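Local coordinates for alkylhalidase CmlS (Streptomyces venezuelae, PDB 3I3L), which is a flavin-dependent halogenase of chloramphenicol biosynthesis, carrying an FAD that can be bound covalently to the protein, at residues I229-D233 / G234-M238; V556-E560 / A561-T565; G188-S191 / R192-V196; S72-R76 / L77-E81. One frame throughout, in Å; residues are numbered along the deposited sequence.

Four local structures, each closed within nine or ten consecutive residues, come along the chain in the order contact 4, contact 3, contact 1, contact 2. Contacts 2, 3 and 4 are glycine-bearing Schellman ends of helices 551-560, 189-194 and 68-76; contact 1 is the hairpin of strands 226-231 and 234-240. Their centres stand about 31 to 37 Å apart and none touches another; the nearest atoms of contacts 2 and 4 are about 17 Å apart. Contacts 1, 3 and 4 belong to the FAD-binding part of the protein and lie at different points around the cofactor, whereas contact 2 belongs to the C-terminal part, away from the flavin site.

Contact 1: I229-D233 / G234-M238; sequences ITFED and GWVWM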
loop_
_atom_site.group_PDB
_atom_site.type_symbol
_atom_site.label_atom_id
_atom_site.label_comp_id
_atom_site.label_asym_id
_atom_site.label_seq_id
_atom_site.Cartn_x
_atom_site.Cartn_y
_atom_site.Cartn_z
ATOM N N ILE A 229 13.754 4.279 11.619
ATOM C CA ILE A 229 14.488 4.242 12.893
ATOM C C ILE A 229 13.764 5.058 13.928
ATOM O O ILE A 229 13.500 6.240 13.738
ATOM C CB ILE A 229 15.898 4.809 12.725
ATOM C CG1 ILE A 229 16.610 4.088 11.573
ATOM C CG2 ILE A 229 16.689 4.786 14.067
ATOM C CD1 ILE A 229 18.089 4.506 11.348
ATOM N N THR A 230 13.341 4.381 14.980
ATOM C CA THR A 230 12.583 5.020 16.028
ATOM C C THR A 230 13.510 5.828 16.969
ATOM O O THR A 230 14.638 5.434 17.219
ATOM C CB THR A 230 11.760 4.033 16.837
ATOM O OG1 THR A 230 12.626 3.141 17.564
ATOM C CG2 THR A 230 10.825 3.228 15.905
ATOM N N PHE A 231 12.993 6.944 17.468
ATOM C CA PHE A 231 13.583 7.696 18.602
ATOM C C PHE A 231 12.410 8.251 19.440
ATOM O O PHE A 231 11.223 7.922 19.181
ATOM C CB PHE A 231 14.504 8.813 18.086
ATOM C CG PHE A 231 13.766 9.978 17.411
ATOM C CD1 PHE A 231 13.708 11.224 18.023
ATOM C CD2 PHE A 231 13.224 9.845 16.115
ATOM C CE1 PHE A 231 13.074 12.295 17.390
ATOM C CE2 PHE A 231 12.578 10.919 15.458
ATOM C CZ PHE A 231 12.477 12.126 16.114
ATOM N N GLU A 232 12.717 9.112 20.421
ATOM C CA GLU A 232 11.731 9.566 21.396
ATOM C C GLU A 232 10.465 10.147 20.828
ATOM O O GLU A 232 9.401 9.888 21.363
ATOM C CB GLU A 232 12.344 10.656 22.355
ATOM C CG GLU A 232 11.196 11.343 23.231
ATOM C CD GLU A 232 11.707 12.321 24.335
ATOM O OE1 GLU A 232 12.347 13.357 24.011
ATOM O OE2 GLU A 232 11.448 12.043 25.541
ATOM N N ASP A 233 10.606 11.009 19.812
ATOM C CA ASP A 233 9.513 11.814 19.300
ATOM C C ASP A 233 8.987 11.291 17.946
ATOM O O ASP A 233 8.275 12.029 17.217
ATOM C CB ASP A 233 9.932 13.307 19.105
ATOM C CG ASP A 233 10.286 14.008 20.401
ATOM O OD1 ASP A 233 9.530 13.876 21.389
ATOM O OD2 ASP A 233 11.316 14.719 20.389
ATOM N N GLY A 234 9.318 10.060 17.597
ATOM C CA GLY A 234 8.845 9.484 16.296
ATOM C C GLY A 234 9.890 8.608 15.568
ATOM O O GLY A 234 10.530 7.787 16.216
ATOM N N TRP A 235 9.990 8.717 14.232
ATOM C CA TRP A 235 10.930 7.893 13.515
ATOM C C TRP A 235 11.653 8.653 12.442
ATOM O O TRP A 235 11.149 9.698 11.990
ATOM C CB TRP A 235 10.316 6.550 13.000
ATOM C CG TRP A 235 9.053 6.666 12.169
ATOM C CD1 TRP A 235 7.750 6.714 12.638
ATOM C CD2 TRP A 235 8.969 6.742 10.729
ATOM N NE1 TRP A 235 6.896 6.855 11.580
ATOM C CE2 TRP A 235 7.603 6.833 10.400
ATOM C CE3 TRP A 235 9.911 6.668 9.699
ATOM C CZ2 TRP A 235 7.143 6.916 9.060
ATOM C CZ3 TRP A 235 9.462 6.755 8.352
ATOM C CH2 TRP A 235 8.099 6.877 8.052
ATOM N N VAL A 236 12.830 8.139 12.045
ATOM C CA VAL A 236 13.655 8.740 10.995
ATOM C C VAL A 236 13.729 7.832 9.764
ATOM O O VAL A 236 13.966 6.623 9.927
ATOM C CB VAL A 236 15.119 8.916 11.509
ATOM C CG1 VAL A 236 16.070 9.397 10.403
ATOM C CG2 VAL A 236 15.151 9.851 12.722
ATOM N N TRP A 237 13.529 8.393 8.548
ATOM C CA TRP A 237 13.837 7.631 7.296
ATOM C C TRP A 237 15.173 7.963 6.668
ATOM O O TRP A 237 15.615 9.115 6.701
ATOM C CB TRP A 237 12.766 7.784 6.248
ATOM C CG TRP A 237 12.812 9.018 5.382
ATOM C CD1 TRP A 237 13.656 9.240 4.312
ATOM C CD2 TRP A 237 11.913 10.150 5.419
ATOM N NE1 TRP A 237 13.386 10.438 3.731
ATOM C CE2 TRP A 237 12.323 11.032 4.380
ATOM C CE3 TRP A 237 10.844 10.515 6.237
ATOM C CZ2 TRP A 237 11.677 12.245 4.117
ATOM C CZ3 TRP A 237 10.171 11.739 5.970
ATOM C CH2 TRP A 237 10.608 12.588 4.890
ATOM N N MET A 238 15.810 6.946 6.097
ATOM C CA MET A 238 17.053 7.155 5.353
ATOM C C MET A 238 16.882 6.383 4.040
ATOM O O MET A 238 16.810 5.192 4.052
ATOM C CB MET A 238 18.298 6.671 6.151
ATOM C CG MET A 238 18.451 7.272 7.562
ATOM S SD MET A 238 20.018 7.014 8.438
ATOM C CE MET A 238 19.796 5.422 8.929
#
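Ile229 and Phe231 pair with Val236 and Gly234 in a tight antiparallel hairpin, whose short strand segments approach to 4.4 Å with their directions 146° apart. A type I turn from Phe231 to Gly234 reverses the chain. Phe231 N reaches Gly234 O at 2.9 Å in an almost straight bond, while the return bond from Gly234 N to Phe231 O is longer, 3.3 Å, and comes from above the carbonyl plane. At the Ile229-Val236 pair, Val236 N lies only 2.6 Å from Ile229 O, which also receives the CA-H of Trp235. Gly234 adopts backbone angles at which a CB would run into Asp233 O.

The Phe231 ring folds back over this glycine. Its CG sits between backbone N and carbonyl carbon (chi1 70°), which lays one face over the peptide, with Gly234 N 3.9 Å above the ring centre. Farther round, CD2 meets Val236 CG2 at 3.9 Å. Cutting Phe231 back to an alanine here would probably uncover the Gly234 peptide and open a gap beside Val236. Thr230 and Trp235 point to the other side of the sheet, and Trp235 CB passes 3.3 Å from Ile229 O. Their polar ends are held elsewhere: Thr230 OG1 by Glu385 and Gly99, Trp235 NE1 by Tyr378.

Strand 245-253 continues the sheet beyond strand 234-240. Helix 265-273 packs on Phe231 and Val236, helix 389-394 on Thr230 and Trp235, and Trp237 touches the FAD.

Contact 2: V556-E560 / A561-T565; sequences VRLME and AGLLT
Leu558 meets both Leu563 and Leu564 where helix 551-560 ends in a Schellman motif and the chain swings into strand 564-568. Gly562, at positive phi (73°), makes the reversal: its N donates to Met559 O at 2.9 Å, and Leu563 N gives a weak bond to Leu558 O. That carbonyl oxygen also takes Leu564 N at 3.0 Å, a straighter bond approaching from above the carbonyl plane. Two amides of the departing chain therefore share one acceptor of the last helical turn.

The Leu558 side chain runs out beside them. CB is covered by Leu564, whose CD1 comes to 3.8 Å and whose CG stands just behind. From there CG, anti to the carbonyl carbon (chi1 -73°), steers the branch toward Leu563, and at the tip CD2 touches Leu563 CD1 at 3.6 Å, with Leu563 CB only slightly farther off. The two leucines cross at a slant. Phe525 of helix 519-531 and Met512 pack on Leu558 from outside the turn, so the apolar cluster extends into the rest of the C-terminal part.

On another side of the helix Met559 CG rests 4.0 Å from Leu564 CB, and Met559 also touches Ile473 and Phe476 of strand 473-478. Thr479 OG1 donates a hydrogen bond to Gly562 O, tying the turn to the chain just after that strand. In the last turn a salt bridge joins residues three apart. Glu560 OE2 is taken by Gly578 N, while Glu560 OE1 meets Arg557 NH2 at 2.8 Å.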
loop_
_atom_site.group_PDB
_atom_site.type_symbol
_atom_site.label_atom_id
_atom_site.label_comp_id
_atom_site.label_asym_id
_atom_site.label_seq_id
_atom_site.Cartn_x
_atom_site.Cartn_y
_atom_site.Cartn_z
ATOM N N VAL A 556 -6.223 -21.213 4.023
ATOM C CA VAL A 556 -5.753 -20.122 4.899
ATOM C C VAL A 556 -6.597 -18.844 4.705
ATOM O O VAL A 556 -6.983 -18.157 5.670
ATOM C CB VAL A 556 -4.213 -19.829 4.751
ATOM C CG1 VAL A 556 -3.829 -18.557 5.471
ATOM C CG2 VAL A 556 -3.384 -21.001 5.312
ATOM N N ARG A 557 -6.868 -18.522 3.455
ATOM C CA ARG A 557 -7.675 -17.335 3.190
ATOM C C ARG A 557 -9.092 -17.489 3.743
ATOM O O ARG A 557 -9.616 -16.564 4.326
ATOM C CB ARG A 557 -7.696 -16.981 1.698
ATOM C CG ARG A 557 -6.447 -16.216 1.224
ATOM C CD ARG A 557 -6.105 -15.111 2.234
ATOM N NE ARG A 557 -4.785 -14.496 2.024
ATOM C CZ ARG A 557 -3.631 -14.911 2.563
ATOM N NH1 ARG A 557 -2.514 -14.245 2.306
ATOM N NH2 ARG A 557 -3.574 -15.980 3.347
ATOM N N LEU A 558 -9.681 -18.671 3.604
ATOM C CA LEU A 558 -11.029 -18.920 4.180
ATOM C C LEU A 558 -11.023 -18.823 5.689
ATOM O O LEU A 558 -12.018 -18.408 6.301
ATOM C CB LEU A 558 -11.630 -20.248 3.705
ATOM C CG LEU A 558 -12.093 -20.227 2.254
ATOM C CD1 LEU A 558 -12.128 -21.658 1.653
ATOM C CD2 LEU A 558 -13.442 -19.474 2.092
ATOM N N MET A 559 -9.913 -19.197 6.298
ATOM C CA MET A 559 -9.805 -19.087 7.726
ATOM C C MET A 559 -9.744 -17.594 8.093
ATOM O O MET A 559 -10.518 -17.159 8.940
ATOM C CB MET A 559 -8.625 -19.909 8.297
ATOM C CG MET A 559 -8.887 -21.460 8.269
ATOM S SD MET A 559 -7.583 -22.568 8.786
ATOM C CE MET A 559 -7.622 -22.345 10.475
ATOM N N GLU A 560 -8.836 -16.836 7.454
ATOM C CA GLU A 560 -8.702 -15.381 7.701
ATOM C C GLU A 560 -10.006 -14.608 7.398
ATOM O O GLU A 560 -10.303 -13.623 8.056
ATOM C CB GLU A 560 -7.564 -14.751 6.890
ATOM C CG GLU A 560 -6.189 -14.998 7.446
ATOM C CD GLU A 560 -5.082 -14.984 6.373
ATOM O OE1 GLU A 560 -5.391 -14.860 5.154
ATOM O OE2 GLU A 560 -3.890 -15.114 6.755
ATOM N N ALA A 561 -10.769 -15.084 6.416
ATOM C CA ALA A 561 -12.057 -14.487 6.072
ATOM C C ALA A 561 -13.132 -14.803 7.098
ATOM O O ALA A 561 -14.223 -14.250 7.009
ATOM C CB ALA A 561 -12.502 -14.946 4.723
ATOM N N GLY A 562 -12.835 -15.678 8.063
ATOM C CA GLY A 562 -13.812 -16.099 9.063
ATOM C C GLY A 562 -14.883 -17.045 8.525
ATOM O O GLY A 562 -15.844 -17.343 9.217
ATOM N N LEU A 563 -14.708 -17.530 7.302
ATOM C CA LEU A 563 -15.568 -18.558 6.744
ATOM C C LEU A 563 -15.285 -19.997 7.237
ATOM O O LEU A 563 -16.209 -20.771 7.322
ATOM C CB LEU A 563 -15.570 -18.501 5.207
ATOM C CG LEU A 563 -16.287 -17.306 4.588
ATOM C CD1 LEU A 563 -15.770 -16.967 3.216
ATOM C CD2 LEU A 563 -17.807 -17.525 4.561
ATOM N N LEU A 564 -14.022 -20.347 7.513
ATOM C CA LEU A 564 -13.683 -21.614 8.174
ATOM C C LEU A 564 -13.113 -21.428 9.575
ATOM O O LEU A 564 -12.257 -20.549 9.832
ATOM C CB LEU A 564 -12.643 -22.427 7.358
ATOM C CG LEU A 564 -12.982 -23.119 6.049
ATOM C CD1 LEU A 564 -11.742 -23.604 5.375
ATOM C CD2 LEU A 564 -13.947 -24.261 6.337
ATOM N N THR A 565 -13.569 -22.295 10.481
ATOM C CA THR A 565 -12.979 -22.402 11.796
ATOM C C THR A 565 -12.450 -23.830 11.995
ATOM O O THR A 565 -13.157 -24.793 11.748
ATOM C CB THR A 565 -14.026 -22.178 12.857
ATOM O OG1 THR A 565 -14.866 -21.098 12.459
ATOM C CG2 THR A 565 -13.362 -21.885 14.208
#

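Contact 3: G188-S191 / R192-V196; sequences GPIS and RKLGV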
loop_
_atom_site.group_PDB
_atom_site.type_symbol
_atom_site.label_atom_id
_atom_site.label_comp_id
_atom_site.label_asym_id
_atom_site.label_seq_id
_atom_site.Cartn_x
_atom_site.Cartn_y
_atom_site.Cartn_z
ATOM N N GLY A 188 -6.236 17.621 -4.031
ATOM C CA GLY A 188 -7.202 17.406 -5.100
ATOM C C GLY A 188 -8.550 18.073 -4.777
ATOM O O GLY A 188 -8.982 18.093 -3.623
ATOM N N PRO A 189 -9.233 18.593 -5.792
ATOM C CA PRO A 189 -10.436 19.428 -5.486
ATOM C C PRO A 189 -11.698 18.654 -5.115
ATOM O O PRO A 189 -12.541 19.196 -4.417
ATOM C CB PRO A 189 -10.667 20.242 -6.770
ATOM C CG PRO A 189 -10.082 19.329 -7.864
ATOM C CD PRO A 189 -8.887 18.579 -7.221
ATOM N N ILE A 190 -11.837 17.400 -5.538
ATOM C CA ILE A 190 -13.110 16.725 -5.336
ATOM C C ILE A 190 -13.398 16.372 -3.888
ATOM O O ILE A 190 -14.500 16.674 -3.365
ATOM C CB ILE A 190 -13.315 15.514 -6.303
ATOM C CG1 ILE A 190 -13.144 15.961 -7.767
ATOM C CG2 ILE A 190 -14.686 14.829 -6.030
ATOM C CD1 ILE A 190 -13.691 15.004 -8.788
ATOM N N SER A 191 -12.434 15.749 -3.196
ATOM C CA SER A 191 -12.751 15.363 -1.794
ATOM C C SER A 191 -13.057 16.607 -0.960
ATOM O O SER A 191 -13.845 16.549 0.007
ATOM C CB SER A 191 -11.638 14.562 -1.117
ATOM O OG SER A 191 -10.422 15.301 -1.178
ATOM N N ARG A 192 -12.430 17.723 -1.330
ATOM C CA ARG A 192 -12.614 18.938 -0.577
ATOM C C ARG A 192 -13.985 19.522 -0.903
ATOM O O ARG A 192 -14.777 19.834 -0.013
ATOM C CB ARG A 192 -11.520 19.977 -0.896
ATOM C CG ARG A 192 -11.206 20.863 0.321
ATOM C CD ARG A 192 -12.453 21.607 0.805
ATOM N NE ARG A 192 -12.668 21.598 2.279
ATOM C CZ ARG A 192 -13.034 22.682 2.990
ATOM N NH1 ARG A 192 -13.216 22.590 4.324
ATOM N NH2 ARG A 192 -13.225 23.868 2.375
ATOM N N LYS A 193 -14.249 19.662 -2.193
ATOM C CA LYS A 193 -15.542 20.077 -2.642
ATOM C C LYS A 193 -16.687 19.304 -1.931
ATOM O O LYS A 193 -17.640 19.895 -1.392
ATOM C CB LYS A 193 -15.590 19.893 -4.162
ATOM C CG LYS A 193 -16.951 20.027 -4.768
ATOM C CD LYS A 193 -17.036 19.117 -5.986
ATOM C CE LYS A 193 -18.402 19.282 -6.690
ATOM N NZ LYS A 193 -18.759 20.722 -6.890
ATOM N N LEU A 194 -16.601 17.981 -1.919
ATOM C CA LEU A 194 -17.673 17.167 -1.340
ATOM C C LEU A 194 -17.634 17.103 0.184
ATOM O O LEU A 194 -18.577 16.610 0.795
ATOM C CB LEU A 194 -17.548 15.752 -1.903
ATOM C CG LEU A 194 -17.830 15.688 -3.400
ATOM C CD1 LEU A 194 -17.604 14.274 -3.950
ATOM C CD2 LEU A 194 -19.301 16.160 -3.625
ATOM N N GLY A 195 -16.512 17.499 0.798
ATOM C CA GLY A 195 -16.390 17.398 2.243
ATOM C C GLY A 195 -16.494 15.969 2.748
ATOM O O GLY A 195 -17.071 15.732 3.777
ATOM N N VAL A 196 -15.948 15.003 2.019
ATOM C CA VAL A 196 -16.052 13.633 2.443
ATOM C C VAL A 196 -14.715 13.095 3.006
ATOM O O VAL A 196 -14.655 11.938 3.387
ATOM C CB VAL A 196 -16.524 12.729 1.261
ATOM C CG1 VAL A 196 -17.945 13.101 0.870
ATOM C CG2 VAL A 196 -15.572 12.861 0.061
#
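Ile190 and Leu194 lie alongside each other on the short helix 189-194, which a Schellman motif at Gly195 brings to an end. Their side chains point the same way, with Ile190 CG2 touching Leu194 CD1 at 3.6 Å. Ile190 places that methyl anti to its own nitrogen, beside the carbonyl carbon, on the side from which the leucine one turn on arrives. In the backbone of the pair, Leu194 N donates to Ile190 O at 2.9 Å in a nearly straight bond along the C=O axis, and Leu194 CG leans on the same oxygen.

The preceding helical bond is Lys193 N to Pro189 O, 2.8 Å. At the far end Gly195 N still bonds back to Arg192 O at 3.0 Å; the positive phi of Gly195 (61°) then turns the chain so that Val196 N reaches Ser191 O at 3.3 Å, in the carbonyl plane. A residue without a CB takes this left-handed conformation easily, and here the helix gives way to the chain leading into strand 197-200.

Outside the helix, Asp182 OD2 accepts the amide of Ile190 in the first turn. Asp182 closes strand 179-182 of the nucleotide-binding sheet, and Ile190 settles onto that sheet against Val180, Phe310 and Leu312; Phe310 also meets Leu194. The Pro189 side chain comes within about 4 Å of the FAD (nearest atoms). Lys193, bent along its chain, bonds Val154 O of strand 151-155 through NZ, while its CB rides over the start of the helix, 3.1 Å from Pro189 O.

Contact 4: S72-R76 / L77-E81; sequences SILNR and LGLQE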
loop_
_atom_site.group_PDB
_atom_site.type_symbol
_atom_site.label_atom_id
_atom_site.label_comp_id
_atom_site.label_asym_id
_atom_site.label_seq_id
_atom_site.Cartn_x
_atom_site.Cartn_y
_atom_site.Cartn_z
ATOM N N SER A 72 5.855 -3.865 -11.331
ATOM C CA SER A 72 5.074 -4.828 -12.073
ATOM C C SER A 72 4.055 -4.095 -12.965
ATOM O O SER A 72 3.852 -4.464 -14.116
ATOM C CB SER A 72 4.376 -5.769 -11.113
ATOM O OG SER A 72 3.482 -6.568 -11.812
ATOM N N ILE A 73 3.422 -3.054 -12.429
ATOM C CA ILE A 73 2.384 -2.362 -13.153
ATOM C C ILE A 73 2.995 -1.602 -14.307
ATOM O O ILE A 73 2.517 -1.674 -15.440
ATOM C CB ILE A 73 1.584 -1.380 -12.258
ATOM C CG1 ILE A 73 0.600 -2.147 -11.347
ATOM C CG2 ILE A 73 0.772 -0.362 -13.153
ATOM C CD1 ILE A 73 -0.051 -1.278 -10.276
ATOM N N LEU A 74 4.059 -0.870 -14.022
ATOM C CA LEU A 74 4.751 -0.125 -15.038
ATOM C C LEU A 74 5.304 -1.069 -16.148
ATOM O O LEU A 74 5.335 -0.724 -17.305
ATOM C CB LEU A 74 5.894 0.667 -14.393
ATOM C CG LEU A 74 5.457 1.814 -13.458
ATOM C CD1 LEU A 74 6.664 2.532 -12.876
ATOM C CD2 LEU A 74 4.586 2.771 -14.204
ATOM N N ASN A 75 5.728 -2.256 -15.778
ATOM C CA ASN A 75 6.264 -3.205 -16.756
ATOM C C ASN A 75 5.127 -3.624 -17.698
ATOM O O ASN A 75 5.307 -3.554 -18.899
ATOM C CB ASN A 75 6.859 -4.407 -16.046
ATOM C CG ASN A 75 7.202 -5.550 -17.024
ATOM O OD1 ASN A 75 8.292 -5.573 -17.579
ATOM N ND2 ASN A 75 6.297 -6.498 -17.199
ATOM N N ARG A 76 3.949 -3.989 -17.139
ATOM C CA ARG A 76 2.785 -4.378 -17.920
ATOM C C ARG A 76 2.184 -3.249 -18.767
ATOM O O ARG A 76 1.404 -3.502 -19.679
ATOM C CB ARG A 76 1.718 -5.012 -17.006
ATOM C CG ARG A 76 2.147 -6.425 -16.583
ATOM C CD ARG A 76 1.165 -7.127 -15.620
ATOM N NE ARG A 76 1.325 -6.624 -14.254
ATOM C CZ ARG A 76 0.335 -6.118 -13.500
ATOM N NH1 ARG A 76 0.585 -5.696 -12.250
ATOM N NH2 ARG A 76 -0.903 -6.065 -13.985
ATOM N N LEU A 77 2.556 -2.014 -18.466
ATOM C CA LEU A 77 2.125 -0.865 -19.239
ATOM C C LEU A 77 3.215 -0.462 -20.242
ATOM O O LEU A 77 3.059 0.547 -20.934
ATOM C CB LEU A 77 1.842 0.348 -18.348
ATOM C CG LEU A 77 0.534 0.347 -17.530
ATOM C CD1 LEU A 77 0.539 1.520 -16.511
ATOM C CD2 LEU A 77 -0.682 0.399 -18.458
ATOM N N GLY A 78 4.328 -1.210 -20.272
ATOM C CA GLY A 78 5.322 -1.053 -21.354
ATOM C C GLY A 78 6.483 -0.138 -21.072
ATOM O O GLY A 78 7.229 0.248 -21.972
ATOM N N LEU A 79 6.708 0.160 -19.814
ATOM C CA LEU A 79 7.722 1.123 -19.490
ATOM C C LEU A 79 9.104 0.548 -19.124
ATOM O O LEU A 79 10.034 1.297 -18.763
ATOM C CB LEU A 79 7.167 2.013 -18.397
ATOM C CG LEU A 79 6.102 2.927 -19.028
ATOM C CD1 LEU A 79 4.984 3.103 -18.072
ATOM C CD2 LEU A 79 6.702 4.192 -19.347
ATOM N N GLN A 80 9.222 -0.768 -19.198
ATOM C CA GLN A 80 10.448 -1.460 -18.716
ATOM C C GLN A 80 11.777 -0.916 -19.263
ATOM O O GLN A 80 12.744 -0.743 -18.513
ATOM C CB GLN A 80 10.395 -2.946 -18.965
ATOM C CG GLN A 80 11.284 -3.643 -18.043
ATOM C CD GLN A 80 10.955 -3.302 -16.593
ATOM O OE1 GLN A 80 9.859 -3.614 -16.088
ATOM N NE2 GLN A 80 11.919 -2.683 -15.905
ATOM N N GLU A 81 11.827 -0.684 -20.565
ATOM C CA GLU A 81 13.055 -0.225 -21.196
ATOM C C GLU A 81 13.374 1.195 -20.756
ATOM O O GLU A 81 14.495 1.454 -20.370
ATOM C CB GLU A 81 12.903 -0.257 -22.715
ATOM C CG GLU A 81 12.863 -1.651 -23.293
ATOM C CD GLU A 81 13.349 -1.639 -24.723
ATOM O OE1 GLU A 81 12.581 -1.151 -25.603
ATOM O OE2 GLU A 81 14.509 -2.092 -24.952
#
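Leu74 O takes two amides of the following segment: Leu79 N at 3.0 Å, a fairly straight bond, and Leu77 N at 3.3 Å, a weak one, since Leu77 N is shared with Ile73 O, also weakly. The Leu79 bond and that from Gly78 N to Asn75 O (2.9 Å, from above the carbonyl plane) make the Schellman motif that ends helix 68-76. Gly78 turns at phi 95°, where a CB would press on Leu77 O.

Apolar side chains close the turn from within. Leu74 CD2 meets Leu79 CD1 at 3.9 Å, the two crossing, whereas Ile73 and Leu77 run side by side, CG2 of Ile73 against CD1 of Leu77.

Arg76 reaches back one turn along the helix. The chain bends at chi3 (-78°), which turns the guanidinium back so that NE (3.3 Å) and NH1 (3.1 Å) grip Ser72 OG side-on, the oxygen lying close to the group's plane. NH2 bonds Pro493 O, and Trp117 adds a cation-pi contact. With a leucine in its place, Ser72 OG and Pro493 O would probably lose the N-H groups that Arg76 supplies, and Trp117 its cation.

Around the turn, helix 33-44 packs on Leu77 and Leu79, helix 127-140 on Leu74 and Leu79, and helix 327-347 on Ile73; Phe496, in a loop, covers Arg76 and Leu77 as helix 80-86 sets off.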